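Local coordinates for rhamnosidase B (Bacillus sp., PDB 2OKX), which probably hydrolyses terminal alpha-L-rhamnose residues from rhamnosylated glycosides, as an inverting alpha-L-rhamnosidase of glycoside hydrolase family 78, at residues T461-Y466 / Y488-G493; S538-D543 / W900-V905. All blocks are in the same frame, centred on the assembly; numbering follows the deposited sequence.

Contact 1: residues T461-Y466 / Y488-G493; sequences TIIDAY and YICREG
Ile463 and Tyr488 form an antiparallel hydrogen-bonded pair, and their side chains share one face of the sheet. Ile463 N donates to Tyr488 O at 2.7 Å. Tyr488 N returns a bond of 2.9 Å to Ile463 O. The Ile463 side chain can be followed outward. Ile463 CB sits 4.1 Å from Tyr488 CB and 3.5 Å from Tyr488 O. CG1 lies opposite the carbonyl carbon and beside the backbone N (chi1 -56°), which carries it toward the loop residue Cys490. There Ile463 CG1 packs 3.7 Å from Cys490 SG and also reaches the edge of the Tyr488 ring, near the ring plane. The bend at chi2 (-62°) ends the chain with Ile463 CD1 4.3 Å from Cys490 SG. Leu510 and Val512 of strand 507-513 touch this side chain too.

The pairing belongs to the concanavalin-like domain. Strand 462-472 lies between strands 485-489 and 507-513, antiparallel to both. The Tyr488 ring meets Phe453 edge-to-face and also touches Tyr497. Both belong to strands of a second sheet, consistent with a beta-sandwich. Tyr488 OH bonds to Gln495 NE2.

Cys490 SG lies at the edge of the Tyr488 ring, in its plane. The sulfur, the ring edge and Ile463 CG1 meet in one small cluster. Thr461 completes this end of the contact. Thr461 O accepts a bond from Cys490 N at 2.8 Å. The same Thr461 O meets Ile489 CA in a CA-H...O contact of 3.4 Å. Thr461 OG1 turns to Pro458 O instead. On the other face, Ile462 and Ile489 form a non-hydrogen-bonded pair, and Ile462 leans on Arg487 and Arg513.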
# COMPACT_ATOMS: atom_id res chain seq x y z
N THR A 461 -11.75 29.38 6.29
CA THR A 461 -11.64 28.89 4.92
C THR A 461 -11.30 27.41 4.93
O THR A 461 -10.42 26.96 5.67
CB THR A 461 -10.56 29.66 4.13
OG1 THR A 461 -10.93 31.05 4.03
CG2 THR A 461 -10.42 29.09 2.72
N ILE A 462 -12.02 26.63 4.13
CA ILE A 462 -11.78 25.20 4.04
C ILE A 462 -10.83 24.85 2.90
O ILE A 462 -11.02 25.30 1.76
CB ILE A 462 -13.09 24.43 3.80
CG1 ILE A 462 -14.01 24.57 5.02
CG2 ILE A 462 -12.80 22.95 3.52
CD1 ILE A 462 -15.41 24.00 4.79
N ILE A 463 -9.80 24.06 3.20
CA ILE A 463 -8.83 23.63 2.20
C ILE A 463 -8.91 22.10 2.12
O ILE A 463 -8.44 21.40 3.02
CB ILE A 463 -7.39 24.04 2.58
CG1 ILE A 463 -7.31 25.56 2.79
CG2 ILE A 463 -6.42 23.62 1.47
CD1 ILE A 463 -7.65 26.38 1.54
N ASP A 464 -9.53 21.59 1.06
CA ASP A 464 -9.68 20.15 0.85
C ASP A 464 -8.64 19.61 -0.13
O ASP A 464 -8.39 20.21 -1.19
CB ASP A 464 -11.07 19.84 0.30
CG ASP A 464 -12.15 19.89 1.37
OD1 ASP A 464 -13.33 19.74 1.02
OD2 ASP A 464 -11.80 20.06 2.56
N ALA A 465 -8.04 18.48 0.22
CA ALA A 465 -7.03 17.85 -0.62
C ALA A 465 -7.44 16.42 -0.91
O ALA A 465 -7.84 15.69 0.00
CB ALA A 465 -5.68 17.88 0.07
N TYR A 466 -7.35 16.02 -2.17
CA TYR A 466 -7.71 14.68 -2.60
C TYR A 466 -6.80 14.25 -3.76
O TYR A 466 -6.77 14.90 -4.79
CB TYR A 466 -9.19 14.68 -3.03
CG TYR A 466 -9.65 13.46 -3.79
CD1 TYR A 466 -9.35 12.17 -3.34
CD2 TYR A 466 -10.43 13.60 -4.94
CE1 TYR A 466 -9.83 11.04 -4.03
CE2 TYR A 466 -10.91 12.49 -5.62
CZ TYR A 466 -10.61 11.21 -5.16
OH TYR A 466 -11.13 10.12 -5.82
N TYR A 488 -8.40 20.85 5.84
CA TYR A 488 -7.71 21.80 6.70
C TYR A 488 -8.57 23.05 6.74
O TYR A 488 -8.94 23.60 5.69
CB TYR A 488 -6.34 22.13 6.10
CG TYR A 488 -5.55 23.16 6.88
CD1 TYR A 488 -4.66 22.77 7.89
CD2 TYR A 488 -5.69 24.52 6.61
CE1 TYR A 488 -3.93 23.71 8.60
CE2 TYR A 488 -4.96 25.47 7.32
CZ TYR A 488 -4.08 25.06 8.31
OH TYR A 488 -3.36 26.01 9.00
N ILE A 489 -8.92 23.48 7.94
CA ILE A 489 -9.74 24.68 8.12
C ILE A 489 -8.79 25.77 8.62
O ILE A 489 -8.14 25.62 9.65
CB ILE A 489 -10.87 24.44 9.14
CG1 ILE A 489 -11.67 23.20 8.72
CG2 ILE A 489 -11.79 25.65 9.19
CD1 ILE A 489 -12.63 22.70 9.78
N CYS A 490 -8.74 26.86 7.87
CA CYS A 490 -7.84 27.97 8.15
C CYS A 490 -8.06 28.86 9.36
O CYS A 490 -9.20 29.15 9.74
CB CYS A 490 -7.77 28.88 6.93
SG CYS A 490 -7.13 28.08 5.46
N ARG A 491 -6.95 29.29 9.94
CA ARG A 491 -6.99 30.23 11.05
C ARG A 491 -6.82 31.52 10.25
O ARG A 491 -6.64 31.46 9.03
CB ARG A 491 -5.82 30.04 12.00
CG ARG A 491 -4.44 30.33 11.41
CD ARG A 491 -3.41 30.51 12.51
NE ARG A 491 -3.31 29.31 13.34
CZ ARG A 491 -2.55 28.26 13.03
NH1 ARG A 491 -1.82 28.26 11.93
NH2 ARG A 491 -2.55 27.19 13.82
N GLU A 492 -6.86 32.67 10.90
CA GLU A 492 -6.72 33.93 10.18
C GLU A 492 -5.28 34.22 9.75
O GLU A 492 -4.35 34.04 10.52
CB GLU A 492 -7.24 35.08 11.05
CG GLU A 492 -7.30 36.42 10.35
CD GLU A 492 -8.28 36.44 9.20
OE1 GLU A 492 -9.40 35.91 9.36
OE2 GLU A 492 -7.93 37.00 8.14
N GLY A 493 -5.11 34.66 8.50
CA GLY A 493 -3.79 35.02 8.01
C GLY A 493 -2.98 33.97 7.27
O GLY A 493 -3.53 33.03 6.69

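Contact 2: residues S538-D543 / W900-V905; sequences SFRCSD and WAEGVV. With GOL (glycerol), chain I.
Trp900 lays its indole flat against the backbone at Cys541-Ser542. Ser542 N lies over the centre of the indole, and Cys541 C lies over the same face toward the rim. Ser542 CB stands above the five-membered ring in a CH-pi contact, 3.7 Å from its centroid. The Trp900 side chain takes the first-torsion position between backbone N and carbonyl carbon (chi1 62°), which folds the ring back over the partner strand. At the far edge of the indole, Arg540 NH2 comes to 3.5 Å from Trp900 CH2. The guanidinium is inclined at 45° to the ring, with Trp900 CZ3 over one of its faces.

Strand 538-541 runs antiparallel to strand 900-906 as the outermost member of a five-stranded sheet. The other four strands lie in the C-terminal domain. The added strand comes from the start of the six-hairpin glycosidase domain, just before helix 544-559, which Asp543 caps. The sheet thus joins the two domains.

Arg540 and Glu902 lie side by side and point the same way, yet their flat ends are perpendicular. Arg540 NH1 forms a salt bridge of 2.6 Å to Glu902 OE1, which it meets from above the carboxylate plane. A water in the guanidinium plane accepts a hydrogen bond from Arg540 NE and donates one to Glu902 OE1, closing a bridged pair. Their backbones pair by two bonds of 2.9 Å, Arg540 N to Glu902 O and Glu902 N to Arg540 O.

On the other face, Cys541 CB packs 3.8 Å from Ala901 CB, and the Phe539 ring meets Trp550. A glycerol, probably from the crystallisation liquor, spans the end of the contact. Glycerol O1 accepts a hydrogen bond from Trp900 NE1 at 3.0 Å, and glycerol O2 donates one to Ser542 O.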
# COMPACT_ATOMS: atom_id res chain seq x y z
N SER A 538 21.44 1.60 -14.28
CA SER A 538 20.91 2.26 -15.46
C SER A 538 20.80 1.34 -16.67
O SER A 538 21.39 0.25 -16.70
CB SER A 538 21.77 3.48 -15.84
OG SER A 538 23.08 3.10 -16.22
N PHE A 539 20.02 1.79 -17.64
CA PHE A 539 19.83 1.07 -18.89
C PHE A 539 19.26 2.00 -19.95
O PHE A 539 18.31 2.73 -19.69
CB PHE A 539 18.86 -0.10 -18.72
CG PHE A 539 18.55 -0.81 -20.01
CD1 PHE A 539 19.35 -1.85 -20.47
CD2 PHE A 539 17.49 -0.37 -20.82
CE1 PHE A 539 19.11 -2.45 -21.71
CE2 PHE A 539 17.25 -0.95 -22.06
CZ PHE A 539 18.06 -2.00 -22.51
N ARG A 540 19.87 1.97 -21.13
CA ARG A 540 19.40 2.75 -22.28
C ARG A 540 19.76 1.96 -23.52
O ARG A 540 20.79 1.28 -23.54
CB ARG A 540 20.07 4.13 -22.36
CG ARG A 540 19.77 5.07 -21.22
CD ARG A 540 20.39 6.45 -21.47
NE ARG A 540 21.72 6.36 -22.07
CZ ARG A 540 21.97 6.60 -23.36
NH1 ARG A 540 23.20 6.50 -23.83
NH2 ARG A 540 20.99 6.96 -24.17
N CYS A 541 18.92 2.03 -24.54
CA CYS A 541 19.20 1.31 -25.77
C CYS A 541 18.64 2.07 -26.98
O CYS A 541 18.03 3.13 -26.82
CB CYS A 541 18.62 -0.11 -25.71
SG CYS A 541 16.82 -0.22 -25.76
N SER A 542 18.86 1.52 -28.17
CA SER A 542 18.41 2.15 -29.40
C SER A 542 16.89 2.26 -29.53
O SER A 542 16.38 3.01 -30.37
CB SER A 542 18.96 1.37 -30.60
OG SER A 542 18.50 0.03 -30.60
N ASP A 543 16.16 1.52 -28.70
CA ASP A 543 14.71 1.53 -28.74
C ASP A 543 14.16 2.46 -27.65
O ASP A 543 14.15 2.12 -26.47
CB ASP A 543 14.18 0.10 -28.52
CG ASP A 543 12.68 -0.01 -28.72
OD1 ASP A 543 11.96 0.95 -28.39
OD2 ASP A 543 12.22 -1.07 -29.18
N TRP A 900 22.19 -0.91 -30.33
CA TRP A 900 23.10 -0.60 -29.23
C TRP A 900 22.36 -0.59 -27.90
O TRP A 900 21.13 -0.50 -27.86
CB TRP A 900 23.79 0.76 -29.43
CG TRP A 900 22.87 1.96 -29.47
CD1 TRP A 900 22.30 2.51 -30.58
CD2 TRP A 900 22.39 2.72 -28.35
NE1 TRP A 900 21.49 3.57 -30.23
CE2 TRP A 900 21.53 3.72 -28.87
CE3 TRP A 900 22.61 2.66 -26.97
CZ2 TRP A 900 20.88 4.65 -28.04
CZ3 TRP A 900 21.96 3.59 -26.15
CH2 TRP A 900 21.11 4.57 -26.69
N ALA A 901 23.12 -0.71 -26.82
CA ALA A 901 22.56 -0.69 -25.47
C ALA A 901 23.69 -0.47 -24.49
O ALA A 901 24.85 -0.78 -24.79
CB ALA A 901 21.84 -2.00 -25.16
N GLU A 902 23.37 0.07 -23.33
CA GLU A 902 24.38 0.30 -22.31
C GLU A 902 23.69 0.44 -20.96
O GLU A 902 22.52 0.81 -20.88
CB GLU A 902 25.20 1.55 -22.65
CG GLU A 902 24.37 2.79 -22.86
CD GLU A 902 25.09 3.81 -23.72
OE1 GLU A 902 25.20 4.98 -23.29
OE2 GLU A 902 25.54 3.44 -24.83
N GLY A 903 24.42 0.12 -19.90
CA GLY A 903 23.82 0.22 -18.58
C GLY A 903 24.84 -0.05 -17.50
O GLY A 903 26.01 -0.31 -17.79
N VAL A 904 24.37 0.01 -16.27
CA VAL A 904 25.20 -0.19 -15.10
C VAL A 904 24.40 -0.96 -14.06
O VAL A 904 23.23 -0.65 -13.82
CB VAL A 904 25.61 1.18 -14.50
CG1 VAL A 904 26.48 0.98 -13.26
CG2 VAL A 904 26.33 2.01 -15.55
N VAL A 905 25.04 -1.97 -13.47
CA VAL A 905 24.41 -2.77 -12.44
C VAL A 905 25.26 -2.58 -11.19
O VAL A 905 26.46 -2.84 -11.21
CB VAL A 905 24.38 -4.27 -12.82
CG1 VAL A 905 23.74 -5.09 -11.70
CG2 VAL A 905 23.60 -4.46 -14.11
C1 GOL I . 19.75 6.04 -31.40
O1 GOL I . 20.46 5.47 -32.34
C2 GOL I . 18.25 5.93 -31.73
O2 GOL I . 17.87 4.55 -31.86
C3 GOL I . 17.44 6.59 -30.61
O3 GOL I . 16.04 6.48 -30.90
O HOH W 1 24.16 5.81 -21.08

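Contact 1 closes before contact 2 opens along the chain. Their centres are 47 Å apart, and their nearest atoms are about 32 Å apart, so they do not touch. They share no sheet. Contact 1 pairs strands 462-472 and 485-489, separated by a short stretch within the concanavalin-like domain. Contact 2 pairs strands 538-541 and 900-906 across 356 intervening residues, many of them in the helices of the glycosidase domain. Both pairings are antiparallel. Contact 1 is a local pairing inside the concanavalin-like domain, while contact 2 joins the start of the glycosidase domain to the sheet of the C-terminal domain.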